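PDB 2QMA: diaminobutyrate-pyruvate transaminase and L-2,4-diaminobutyrate decarboxylase from Vibrio parahaemolyticus, which probably makes and decarboxylates L-2,4-diaminobutyrate with pyridoxal 5'-phosphate as cofactor, this chain being its C-terminal decarboxylase domain. Local coordinates for residues L203-Q216 and G223-N235. Sequence-based numbering, arbitrary orientation.
Sequences LRIVCSKKSHFTVQ and GLGEKAVMTVDAN
Leu-203 O is gripped from two directions: a water donates to it at 2.7 Å while accepting from Lys-227 NZ, and Arg-204 NH1, which also bonds Asp-201 O, reaches back to it at 2.9 Å from above the carbonyl plane. The Lys-227 ammonium also bonds Leu-224 O and, weakly, Leu-194 O of the second subunit. Bent at chi2 (-64°), the Arg-204 chain lays one guanidinium face over Lys-227 O, which sits toward the rim without a hydrogen bond. From there the strands run parallel: Ala-228 O takes Ile-205 N, Met-230 N returns an almost straight bond to Ile-205 O (2.7 Å, 177° at the hydrogen), and the exchange continues through Cys-207 to Lys-209 N on Val-232 O. This is a beta-alpha-beta unit at the edge of the seven-stranded sheet of the PLP-dependent decarboxylase domain, with helix 214-221 as the crossover and strand 229-232 outermost within this chain. On the helix side Cys-207 SG meets Val-229 CG1 at 3.4 Å, and Val-229 CG2 fits against Gln-216 CA at 3.9 Å. On the opposite face, turned to helix 245-254, Val-206 CG1 touches Val-232 CG2 at 3.5 Å, and the selenium of Met-230, a selenomethionine, lies 3.8 Å from Arg-204 CB. Just past strand 203-208, the Lys-209 chain slants across Thr-231, with CE 3.4 Å from OG1.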
loop_
_atom_site.group_PDB
_atom_site.type_symbol
_atom_site.label_atom_id
_atom_site.label_comp_id
_atom_site.label_asym_id
_atom_site.label_seq_id
_atom_site.Cartn_x
_atom_site.Cartn_y
_atom_site.Cartn_z
ATOM N N LEU A 203 -17.692 -14.763 -19.365
ATOM C CA LEU A 203 -17.998 -13.949 -18.195
ATOM C C LEU A 203 -17.938 -12.464 -18.537
ATOM O O LEU A 203 -17.058 -12.011 -19.313
ATOM C CB LEU A 203 -17.027 -14.266 -17.041
ATOM C CG LEU A 203 -17.128 -15.718 -16.503
ATOM C CD1 LEU A 203 -15.984 -16.005 -15.498
ATOM C CD2 LEU A 203 -18.454 -15.981 -15.819
ATOM N N ARG A 204 -18.879 -11.708 -17.985
ATOM C CA ARG A 204 -18.952 -10.278 -18.284
ATOM C C ARG A 204 -19.223 -9.472 -17.014
ATOM O O ARG A 204 -20.063 -9.859 -16.190
ATOM C CB ARG A 204 -20.050 -9.951 -19.315
ATOM C CG ARG A 204 -19.773 -10.446 -20.752
ATOM C CD ARG A 204 -18.542 -9.777 -21.374
ATOM N NE ARG A 204 -18.359 -10.192 -22.781
ATOM C CZ ARG A 204 -17.700 -11.282 -23.140
ATOM N NH1 ARG A 204 -17.198 -12.064 -22.188
ATOM N NH2 ARG A 204 -17.544 -11.606 -24.444
ATOM N N ILE A 205 -18.519 -8.345 -16.905
ATOM C CA ILE A 205 -18.741 -7.380 -15.845
ATOM C C ILE A 205 -19.444 -6.171 -16.493
ATOM O O ILE A 205 -18.979 -5.596 -17.500
ATOM C CB ILE A 205 -17.424 -6.895 -15.262
ATOM C CG1 ILE A 205 -16.585 -8.065 -14.717
ATOM C CG2 ILE A 205 -17.662 -5.718 -14.253
ATOM C CD1 ILE A 205 -15.057 -7.728 -14.591
ATOM N N VAL A 206 -20.580 -5.809 -15.926
ATOM C CA VAL A 206 -21.374 -4.718 -16.446
ATOM C C VAL A 206 -21.016 -3.433 -15.671
ATOM O O VAL A 206 -20.950 -3.433 -14.426
ATOM C CB VAL A 206 -22.921 -5.036 -16.289
ATOM C CG1 VAL A 206 -23.740 -3.855 -16.829
ATOM C CG2 VAL A 206 -23.302 -6.360 -16.928
ATOM N N CYS A 207 -20.722 -2.358 -16.394
ATOM C CA CYS A 207 -20.479 -1.054 -15.768
ATOM C C CYS A 207 -20.919 0.075 -16.714
ATOM O O CYS A 207 -21.352 -0.182 -17.835
ATOM C CB CYS A 207 -19.002 -0.911 -15.375
ATOM S SG CYS A 207 -17.899 -0.876 -16.753
ATOM N N SER A 208 -20.844 1.309 -16.249
ATOM C CA SER A 208 -21.265 2.437 -17.079
ATOM C C SER A 208 -20.044 2.951 -17.816
ATOM O O SER A 208 -18.905 2.641 -17.453
ATOM C CB SER A 208 -21.942 3.522 -16.263
ATOM O OG SER A 208 -21.018 4.414 -15.694
ATOM N N LYS A 209 -20.277 3.736 -18.862
ATOM C CA LYS A 209 -19.198 4.436 -19.546
ATOM C C LYS A 209 -18.403 5.393 -18.642
ATOM O O LYS A 209 -17.259 5.756 -18.963
ATOM C CB LYS A 209 -19.749 5.149 -20.790
ATOM C CG LYS A 209 -20.495 4.175 -21.734
ATOM C CD LYS A 209 -20.130 4.386 -23.194
ATOM C CE LYS A 209 -18.880 3.555 -23.552
ATOM N NZ LYS A 209 -18.518 3.644 -25.020
ATOM N N LYS A 210 -18.998 5.807 -17.521
ATOM C CA LYS A 210 -18.309 6.711 -16.600
ATOM C C LYS A 210 -17.696 6.020 -15.351
ATOM O O LYS A 210 -17.264 6.726 -14.422
ATOM C CB LYS A 210 -19.223 7.901 -16.185
ATOM C CG LYS A 210 -19.641 8.846 -17.298
ATOM C CD LYS A 210 -18.500 9.776 -17.747
ATOM C CE LYS A 210 -18.947 10.795 -18.773
ATOM N NZ LYS A 210 -17.783 11.226 -19.622
ATOM N N SER A 211 -17.654 4.672 -15.320
ATOM C CA SER A 211 -17.095 3.954 -14.173
ATOM C C SER A 211 -15.587 4.189 -14.200
ATOM O O SER A 211 -15.045 4.547 -15.247
ATOM C CB SER A 211 -17.376 2.442 -14.244
ATOM O OG SER A 211 -18.742 2.123 -14.061
ATOM N N HIS A 212 -14.920 3.988 -13.057
ATOM C CA HIS A 212 -13.456 4.126 -12.996
ATOM C C HIS A 212 -12.738 3.045 -13.821
ATOM O O HIS A 212 -13.161 1.899 -13.845
ATOM C CB HIS A 212 -12.945 4.173 -11.549
ATOM C CG HIS A 212 -11.574 4.760 -11.438
ATOM N ND1 HIS A 212 -10.448 3.988 -11.252
ATOM C CD2 HIS A 212 -11.142 6.042 -11.544
ATOM C CE1 HIS A 212 -9.381 4.773 -11.214
ATOM N NE2 HIS A 212 -9.774 6.021 -11.406
ATOM N N PHE A 213 -11.671 3.439 -14.519
ATOM C CA PHE A 213 -11.025 2.520 -15.458
ATOM C C PHE A 213 -10.321 1.375 -14.742
ATOM O O PHE A 213 -9.831 0.459 -15.390
ATOM C CB PHE A 213 -10.071 3.244 -16.430
ATOM C CG PHE A 213 -9.805 2.462 -17.702
ATOM C CD1 PHE A 213 -10.627 2.624 -18.818
ATOM C CD2 PHE A 213 -8.753 1.535 -17.770
ATOM C CE1 PHE A 213 -10.395 1.894 -19.986
ATOM C CE2 PHE A 213 -8.513 0.802 -18.931
ATOM C CZ PHE A 213 -9.333 0.979 -20.042
ATOM N N THR A 214 -10.302 1.402 -13.403
ATOM C CA THR A 214 -9.822 0.236 -12.669
ATOM C C THR A 214 -10.789 -0.959 -12.840
ATOM O O THR A 214 -10.462 -2.064 -12.397
ATOM C CB THR A 214 -9.512 0.480 -11.152
ATOM O OG1 THR A 214 -10.630 1.103 -10.499
ATOM C CG2 THR A 214 -8.245 1.349 -10.972
ATOM N N VAL A 215 -11.952 -0.763 -13.466
ATOM C CA VAL A 215 -12.810 -1.940 -13.824
ATOM C C VAL A 215 -12.164 -2.736 -14.964
ATOM O O VAL A 215 -11.982 -3.933 -14.860
ATOM C CB VAL A 215 -14.323 -1.610 -14.158
ATOM C CG1 VAL A 215 -15.107 -2.885 -14.538
ATOM C CG2 VAL A 215 -15.021 -0.920 -12.989
ATOM N N GLN A 216 -11.853 -2.057 -16.068
ATOM C CA GLN A 216 -11.132 -2.670 -17.176
ATOM C C GLN A 216 -9.768 -3.197 -16.675
ATOM O O GLN A 216 -9.382 -4.315 -16.982
ATOM C CB GLN A 216 -10.920 -1.625 -18.268
ATOM C CG GLN A 216 -12.201 -1.254 -18.980
ATOM C CD GLN A 216 -13.125 -0.216 -18.272
ATOM O OE1 GLN A 216 -13.029 0.082 -17.074
ATOM N NE2 GLN A 216 -14.032 0.334 -19.055
ATOM N N GLY A 223 -7.343 -11.878 -15.369
ATOM C CA GLY A 223 -7.293 -12.878 -16.438
ATOM C C GLY A 223 -8.488 -12.848 -17.414
ATOM O O GLY A 223 -8.543 -13.675 -18.315
ATOM N N LEU A 224 -9.423 -11.908 -17.249
ATOM C CA LEU A 224 -10.619 -11.871 -18.091
ATOM C C LEU A 224 -10.454 -10.972 -19.299
ATOM O O LEU A 224 -11.114 -11.202 -20.335
ATOM C CB LEU A 224 -11.863 -11.431 -17.293
ATOM C CG LEU A 224 -12.152 -12.337 -16.065
ATOM C CD1 LEU A 224 -13.337 -11.753 -15.217
ATOM C CD2 LEU A 224 -12.423 -13.759 -16.522
ATOM N N GLY A 225 -9.607 -9.956 -19.161
ATOM C CA GLY A 225 -9.307 -9.014 -20.256
ATOM C C GLY A 225 -10.338 -7.907 -20.383
ATOM O O GLY A 225 -11.481 -8.007 -19.855
ATOM N N GLU A 226 -9.950 -6.846 -21.092
ATOM C CA GLU A 226 -10.853 -5.713 -21.284
ATOM C C GLU A 226 -12.151 -6.176 -21.951
ATOM O O GLU A 226 -13.184 -5.569 -21.702
ATOM C CB GLU A 226 -10.176 -4.590 -22.095
ATOM C CG GLU A 226 -8.904 -4.074 -21.415
ATOM C CD GLU A 226 -8.175 -2.987 -22.160
ATOM O OE1 GLU A 226 -8.551 -2.659 -23.332
ATOM O OE2 GLU A 226 -7.202 -2.455 -21.544
ATOM N N LYS A 227 -12.096 -7.232 -22.785
ATOM C CA LYS A 227 -13.287 -7.732 -23.514
ATOM C C LYS A 227 -14.394 -8.298 -22.584
ATOM O O LYS A 227 -15.562 -8.507 -22.994
ATOM C CB LYS A 227 -12.839 -8.713 -24.608
ATOM C CG LYS A 227 -13.368 -10.151 -24.592
ATOM C CD LYS A 227 -12.775 -10.909 -23.534
ATOM C CE LYS A 227 -13.146 -12.397 -23.588
ATOM N NZ LYS A 227 -12.716 -12.872 -22.220
ATOM N N ALA A 228 -14.010 -8.566 -21.333
ATOM C CA ALA A 228 -14.967 -9.034 -20.325
ATOM C C ALA A 228 -15.867 -7.873 -19.800
ATOM O O ALA A 228 -16.873 -8.099 -19.125
ATOM C CB ALA A 228 -14.229 -9.748 -19.154
ATOM N N VAL A 229 -15.492 -6.629 -20.083
ATOM C CA VAL A 229 -16.256 -5.497 -19.541
ATOM C C VAL A 229 -17.297 -5.071 -20.549
ATOM O O VAL A 229 -16.979 -4.760 -21.696
ATOM C CB VAL A 229 -15.343 -4.317 -19.164
ATOM C CG1 VAL A 229 -16.152 -3.137 -18.571
ATOM C CG2 VAL A 229 -14.286 -4.756 -18.179
HETATM N N MSE A 230 -18.550 -5.052 -20.093
HETATM C CA MSE A 230 -19.705 -4.711 -20.912
HETATM C C MSE A 230 -20.178 -3.345 -20.440
HETATM O O MSE A 230 -20.632 -3.198 -19.304
HETATM C CB MSE A 230 -20.784 -5.736 -20.568
HETATM C CG MSE A 230 -21.389 -6.386 -21.693
HETATM SE SE MSE A 230 -22.610 -7.697 -20.896
HETATM C CE MSE A 230 -23.835 -7.184 -22.151
ATOM N N THR A 231 -20.051 -2.321 -21.273
ATOM C CA THR A 231 -20.388 -0.998 -20.782
ATOM C C THR A 231 -21.842 -0.648 -21.139
ATOM O O THR A 231 -22.396 -1.105 -22.149
ATOM C CB THR A 231 -19.428 0.103 -21.261
ATOM O OG1 THR A 231 -19.657 0.325 -22.656
ATOM C CG2 THR A 231 -17.941 -0.264 -21.020
ATOM N N VAL A 232 -22.472 0.127 -20.277
ATOM C CA VAL A 232 -23.828 0.607 -20.507
ATOM C C VAL A 232 -23.746 2.122 -20.654
ATOM O O VAL A 232 -22.959 2.774 -19.963
ATOM C CB VAL A 232 -24.753 0.240 -19.305
ATOM C CG1 VAL A 232 -26.198 0.672 -19.553
ATOM C CG2 VAL A 232 -24.690 -1.271 -19.034
ATOM N N ASP A 233 -24.586 2.695 -21.515
ATOM C CA ASP A 233 -24.593 4.137 -21.713
ATOM C C ASP A 233 -24.812 4.864 -20.399
ATOM O O ASP A 233 -25.506 4.352 -19.511
ATOM C CB ASP A 233 -25.709 4.522 -22.677
ATOM C CG ASP A 233 -25.439 4.059 -24.101
ATOM O OD1 ASP A 233 -24.273 3.719 -24.400
ATOM O OD2 ASP A 233 -26.394 4.037 -24.913
ATOM N N ALA A 234 -24.175 6.024 -20.278
ATOM C CA ALA A 234 -24.377 6.947 -19.188
ATOM C C ALA A 234 -25.333 8.085 -19.610
ATOM O O ALA A 234 -25.375 8.514 -20.782
ATOM C CB ALA A 234 -23.042 7.510 -18.697
ATOM N N ASN A 235 -26.119 8.539 -18.656
ATOM C CA ASN A 235 -26.874 9.750 -18.833
ATOM C C ASN A 235 -25.902 10.924 -18.953
ATOM O O ASN A 235 -24.706 10.781 -18.663
ATOM C CB ASN A 235 -27.803 9.909 -17.649
ATOM C CG ASN A 235 -28.794 8.783 -17.562
ATOM O OD1 ASN A 235 -29.566 8.576 -18.484
ATOM N ND2 ASN A 235 -28.779 8.047 -16.468
HETATM O O HOH W 1 -14.521 -12.885 -19.909
#